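Local coordinates for protein LpxE (Aquifex aeolicus, PDB 6EBU) that probably removes the 1-phosphate group from lipid A as a membrane-embedded phosphatase of the PAP2 superfamily, at residues A[67-71]-A[111-115]. The protein carries 1 engineered substitution. Sequence-based numbering, arbitrary orientation.
Sequences AIMLE and AMAFT. Engineered in segment 67-71: M69 (natural residue Ile).
Segments 67-71 and 111-115, one turn each from helices 61-82 and 108-121, run antiparallel with an angle of 153° between their directions and axes 9.8 Å apart at closest approach, A67 lying opposite T115 and E71 opposite A111. E71 and T115 supply the largest shares of the contact. With chi1 of E71 at 64°, its CG stands flanked by both backbone arms, and the turn at chi2 (95°) swings the carboxylate over the neighbouring helix. There OE1 reaches CB of A111 at 3.4 Å, while OE2 lies 3.6 Å from CB of M112; no hydrogen bond links the two segments. Nearer the backbone, CG of E71 packs against OG1 of T115 at 3.4 Å. That hydroxyl points back along its own helix to the carbonyl O of A111, a hydrogen bond modelled at a very short 2.5 Å, so that its exact length is doubtful. The methyl group of T115, CG2, faces the partner, meeting CB of A67 at 3.4 Å and CD1 of I68 at 3.7 Å. The same CD1 also touches CG of M112, an apolar contact flanked by L46 of helix 46-56, which meets both side chains. Shortening E71 to an alanine is likely to open a gap over A111 and M112, where the carboxylate lies, and to take away the CG packed on OG1 of T115. With A67 also meeting S168 of helix 151-170, and M112 Y135 of helix 126-145, this is a buried antiparallel helix-helix contact within the multi-helix bundle of a PAP2-family membrane protein.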
loop_
_atom_site.group_PDB
_atom_site.type_symbol
_atom_site.label_atom_id
_atom_site.label_comp_id
_atom_site.label_asym_id
_atom_site.label_seq_id
_atom_site.Cartn_x
_atom_site.Cartn_y
_atom_site.Cartn_z
ATOM N N ALA A 67 9.754 -11.286 2.843
ATOM C CA ALA A 67 8.875 -10.621 1.887
ATOM C C ALA A 67 8.930 -9.108 2.041
ATOM O O ALA A 67 8.960 -8.379 1.043
ATOM C CB ALA A 67 7.443 -11.129 2.052
ATOM N N ILE A 68 8.945 -8.619 3.283
ATOM C CA ILE A 68 9.051 -7.182 3.513
ATOM C C ILE A 68 10.381 -6.661 2.987
ATOM O O ILE A 68 10.444 -5.595 2.365
ATOM C CB ILE A 68 8.860 -6.864 5.008
ATOM C CG1 ILE A 68 7.404 -7.097 5.417
ATOM C CG2 ILE A 68 9.268 -5.434 5.309
ATOM C CD1 ILE A 68 6.419 -6.212 4.690
ATOM N N MET A 69 11.464 -7.409 3.216
ATOM C CA MET A 69 12.758 -7.030 2.659
ATOM C C MET A 69 12.701 -6.953 1.140
ATOM O O MET A 69 13.237 -6.016 0.536
ATOM C CB MET A 69 13.830 -8.029 3.093
ATOM C CG MET A 69 14.493 -7.718 4.419
ATOM S SD MET A 69 15.727 -8.964 4.841
ATOM C CE MET A 69 16.675 -9.037 3.319
ATOM N N LEU A 70 12.052 -7.933 0.506
ATOM C CA LEU A 70 11.949 -7.936 -0.951
ATOM C C LEU A 70 11.154 -6.734 -1.449
ATOM O O LEU A 70 11.618 -5.991 -2.323
ATOM C CB LEU A 70 11.306 -9.240 -1.430
ATOM C CG LEU A 70 12.128 -10.526 -1.334
ATOM C CD1 LEU A 70 11.280 -11.733 -1.713
ATOM C CD2 LEU A 70 13.369 -10.441 -2.209
ATOM N N GLU A 71 9.951 -6.524 -0.903
ATOM C CA GLU A 71 9.114 -5.433 -1.394
ATOM C C GLU A 71 9.730 -4.075 -1.078
ATOM O O GLU A 71 9.661 -3.156 -1.902
ATOM C CB GLU A 71 7.696 -5.540 -0.821
ATOM C CG GLU A 71 7.590 -5.386 0.690
ATOM C CD GLU A 71 7.270 -3.964 1.118
ATOM O OE1 GLU A 71 7.073 -3.100 0.237
ATOM O OE2 GLU A 71 7.226 -3.707 2.339
ATOM N N ALA A 111 2.157 -1.706 -0.964
ATOM C CA ALA A 111 3.000 -2.884 -1.148
ATOM C C ALA A 111 3.189 -3.641 0.164
ATOM O O ALA A 111 3.085 -4.872 0.203
ATOM C CB ALA A 111 4.349 -2.470 -1.740
ATOM N N MET A 112 3.465 -2.917 1.253
ATOM C CA MET A 112 3.624 -3.565 2.552
ATOM C C MET A 112 2.324 -4.219 3.004
ATOM O O MET A 112 2.329 -5.354 3.498
ATOM C CB MET A 112 4.101 -2.549 3.594
ATOM C CG MET A 112 4.382 -3.149 4.967
ATOM S SD MET A 112 4.229 -1.966 6.327
ATOM C CE MET A 112 2.449 -1.832 6.464
ATOM N N ALA A 113 1.199 -3.520 2.835
ATOM C CA ALA A 113 -0.082 -4.057 3.281
ATOM C C ALA A 113 -0.448 -5.325 2.519
ATOM O O ALA A 113 -0.937 -6.294 3.111
ATOM C CB ALA A 113 -1.175 -2.999 3.130
ATOM N N PHE A 114 -0.209 -5.345 1.207
ATOM C CA PHE A 114 -0.476 -6.554 0.435
ATOM C C PHE A 114 0.570 -7.630 0.692
ATOM O O PHE A 114 0.274 -8.820 0.550
ATOM C CB PHE A 114 -0.556 -6.225 -1.058
ATOM C CG PHE A 114 -1.921 -5.777 -1.499
ATOM C CD1 PHE A 114 -2.297 -4.447 -1.386
ATOM C CD2 PHE A 114 -2.835 -6.687 -2.003
ATOM C CE1 PHE A 114 -3.558 -4.032 -1.782
ATOM C CE2 PHE A 114 -4.098 -6.279 -2.401
ATOM C CZ PHE A 114 -4.459 -4.950 -2.289
ATOM N N THR A 115 1.786 -7.236 1.075
ATOM C CA THR A 115 2.775 -8.213 1.519
ATOM C C THR A 115 2.331 -8.881 2.813
ATOM O O THR A 115 2.423 -10.106 2.961
ATOM C CB THR A 115 4.133 -7.538 1.713
ATOM O OG1 THR A 115 4.522 -6.875 0.506
ATOM C CG2 THR A 115 5.175 -8.559 2.081
#